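Local coordinates for putative N-acetylmuramoyl-L-alanine amidase (Neisseria meningitidis MC58, PDB 3CZX), which probably hydrolyses the bond between N-acetylmuramoyl residues and L-amino acids in cell-wall glycopeptides, as a zinc-dependent amidase, at residues 4-9 against 45-50. Numbering follows the deposited sequence.
Sequences KIICLT and YGLTVK
Parallel pairing of Ile-6 with Val-49 and Cys-7 with Lys-50 joins the edge strand 49-51 to strand 6-10 in the mixed sheet of this amidase domain. Three hydrogen bonds fix the register. Ile-6 N donates to Thr-48 O (3.1 Å, 169° at the hydrogen). Lys-50 N then donates to Ile-6 O (2.8 Å), and Leu-8 N to Lys-50 O (3.0 Å). Toward Lys-4, two waters bridge the chains: each donates to Lys-4 O, one accepting from Thr-48 N (2.9 Å) and the other from Thr-48 OG1. On the Cys-7 face, the extended Lys-50 chain runs across Ile-5, its CE 3.7 Å from Ile-5 CD1, so the aliphatic part packs while the lysine as a whole remains exposed. The opposite face carries Ile-6, whose CD1 meets Leu-47 CB at 4.0 Å, and Val-49. The first torsion of Val-49 (-173°) sets CG1 beside its own carbonyl carbon, where it meets Leu-8 CD1 at 3.9 Å. Helix 26-45 packs on this face through Leu-41 and Val-37, and helix 152-177 through Ala-174 against Leu-47 and Leu-177 against Ile-6. Along its other edge, strand 6-10 hydrogen-bonds to strand 73-77 through Cys-7 and Thr-9.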
loop_
_atom_site.group_PDB
_atom_site.type_symbol
_atom_site.label_atom_id
_atom_site.label_comp_id
_atom_site.label_asym_id
_atom_site.label_seq_id
_atom_site.Cartn_x
_atom_site.Cartn_y
_atom_site.Cartn_z
ATOM N N LYS A 4 -18.951 -15.998 8.113
ATOM C CA LYS A 4 -18.205 -16.290 6.897
ATOM C C LYS A 4 -16.695 -16.095 7.103
ATOM O O LYS A 4 -16.310 -15.366 7.953
ATOM C CB LYS A 4 -18.723 -15.457 5.750
ATOM C CG LYS A 4 -20.187 -15.700 5.406
ATOM C CD LYS A 4 -20.462 -16.810 4.497
ATOM C CE LYS A 4 -21.940 -16.852 4.064
ATOM N NZ LYS A 4 -22.103 -16.786 2.557
ATOM N N ILE A 5 -15.901 -16.820 6.346
ATOM C CA ILE A 5 -14.446 -16.717 6.381
ATOM C C ILE A 5 -13.951 -16.418 4.964
ATOM O O ILE A 5 -14.230 -17.172 4.018
ATOM C CB ILE A 5 -13.812 -18.007 6.868
ATOM C CG1 ILE A 5 -14.256 -18.298 8.310
ATOM C CG2 ILE A 5 -12.321 -17.931 6.770
ATOM C CD1 ILE A 5 -13.593 -19.548 8.910
ATOM N N ILE A 6 -13.225 -15.312 4.840
ATOM C CA ILE A 6 -12.624 -14.908 3.575
ATOM C C ILE A 6 -11.136 -15.217 3.694
ATOM O O ILE A 6 -10.509 -14.793 4.670
ATOM C CB ILE A 6 -12.807 -13.411 3.348
ATOM C CG1 ILE A 6 -14.297 -13.048 3.278
ATOM C CG2 ILE A 6 -12.130 -12.946 2.049
ATOM C CD1 ILE A 6 -14.634 -11.774 3.949
ATOM N N CYS A 7 -10.578 -15.920 2.728
ATOM C CA CYS A 7 -9.144 -16.204 2.662
ATOM C C CYS A 7 -8.553 -15.340 1.557
ATOM O O CYS A 7 -9.056 -15.341 0.438
ATOM C CB CYS A 7 -8.880 -17.692 2.374
ATOM S SG CYS A 7 -7.173 -18.124 1.982
ATOM N N LEU A 8 -7.524 -14.560 1.888
ATOM C CA LEU A 8 -6.803 -13.783 0.902
ATOM C C LEU A 8 -5.313 -14.086 0.976
ATOM O O LEU A 8 -4.725 -13.971 2.081
ATOM C CB LEU A 8 -7.000 -12.288 1.170
ATOM C CG LEU A 8 -8.423 -11.727 1.155
ATOM C CD1 LEU A 8 -8.396 -10.248 1.460
ATOM C CD2 LEU A 8 -9.190 -11.951 -0.186
ATOM N N THR A 9 -4.703 -14.433 -0.155
ATOM C CA THR A 9 -3.250 -14.611 -0.186
ATOM C C THR A 9 -2.636 -13.877 -1.335
ATOM O O THR A 9 -3.342 -13.342 -2.175
ATOM C CB THR A 9 -2.914 -16.115 -0.222
ATOM O OG1 THR A 9 -3.436 -16.696 -1.404
ATOM C CG2 THR A 9 -3.547 -16.803 1.027
ATOM N N TYR A 45 -15.845 -3.335 7.641
ATOM C CA TYR A 45 -16.921 -4.313 7.749
ATOM C C TYR A 45 -16.855 -5.280 8.921
ATOM O O TYR A 45 -17.818 -6.007 9.148
ATOM C CB TYR A 45 -17.020 -5.129 6.452
ATOM C CG TYR A 45 -17.309 -4.282 5.220
ATOM C CD1 TYR A 45 -18.614 -4.005 4.836
ATOM C CD2 TYR A 45 -16.259 -3.786 4.428
ATOM C CE1 TYR A 45 -18.886 -3.250 3.717
ATOM C CE2 TYR A 45 -16.523 -3.026 3.264
ATOM C CZ TYR A 45 -17.847 -2.749 2.931
ATOM O OH TYR A 45 -18.205 -2.034 1.805
ATOM N N GLY A 46 -15.752 -5.307 9.654
ATOM C CA GLY A 46 -15.579 -6.245 10.766
ATOM C C GLY A 46 -15.606 -7.725 10.398
ATOM O O GLY A 46 -15.917 -8.602 11.236
ATOM N N LEU A 47 -15.246 -8.037 9.150
ATOM C CA LEU A 47 -15.298 -9.395 8.639
ATOM C C LEU A 47 -14.049 -10.198 9.027
ATOM O O LEU A 47 -12.981 -9.631 9.314
ATOM C CB LEU A 47 -15.466 -9.371 7.098
ATOM C CG LEU A 47 -16.837 -8.846 6.677
ATOM C CD1 LEU A 47 -16.933 -8.550 5.165
ATOM C CD2 LEU A 47 -17.963 -9.799 7.087
ATOM N N THR A 48 -14.216 -11.516 9.067
ATOM C CA THR A 48 -13.139 -12.459 9.338
ATOM C C THR A 48 -12.399 -12.714 8.048
ATOM O O THR A 48 -12.960 -13.266 7.090
ATOM C CB THR A 48 -13.675 -13.812 9.792
ATOM O OG1 THR A 48 -14.393 -13.648 11.008
ATOM C CG2 THR A 48 -12.561 -14.776 10.033
ATOM N N VAL A 49 -11.128 -12.354 8.072
ATOM C CA VAL A 49 -10.205 -12.628 6.972
ATOM C C VAL A 49 -9.016 -13.419 7.471
ATOM O O VAL A 49 -8.379 -13.045 8.464
ATOM C CB VAL A 49 -9.715 -11.341 6.310
ATOM C CG1 VAL A 49 -8.895 -11.661 5.063
ATOM C CG2 VAL A 49 -10.905 -10.439 5.968
ATOM N N LYS A 50 -8.703 -14.497 6.779
ATOM C CA LYS A 50 -7.475 -15.242 7.029
ATOM C C LYS A 50 -6.531 -15.026 5.868
ATOM O O LYS A 50 -6.920 -15.131 4.730
ATOM C CB LYS A 50 -7.777 -16.725 7.235
ATOM C CG LYS A 50 -8.744 -16.977 8.383
ATOM C CD LYS A 50 -8.775 -18.408 8.865
ATOM C CE LYS A 50 -10.092 -18.691 9.636
ATOM N NZ LYS A 50 -10.006 -20.004 10.345
HETATM O O HOH W 1 -16.282 -15.777 10.997
HETATM O O HOH W 2 -16.833 -12.772 8.583
#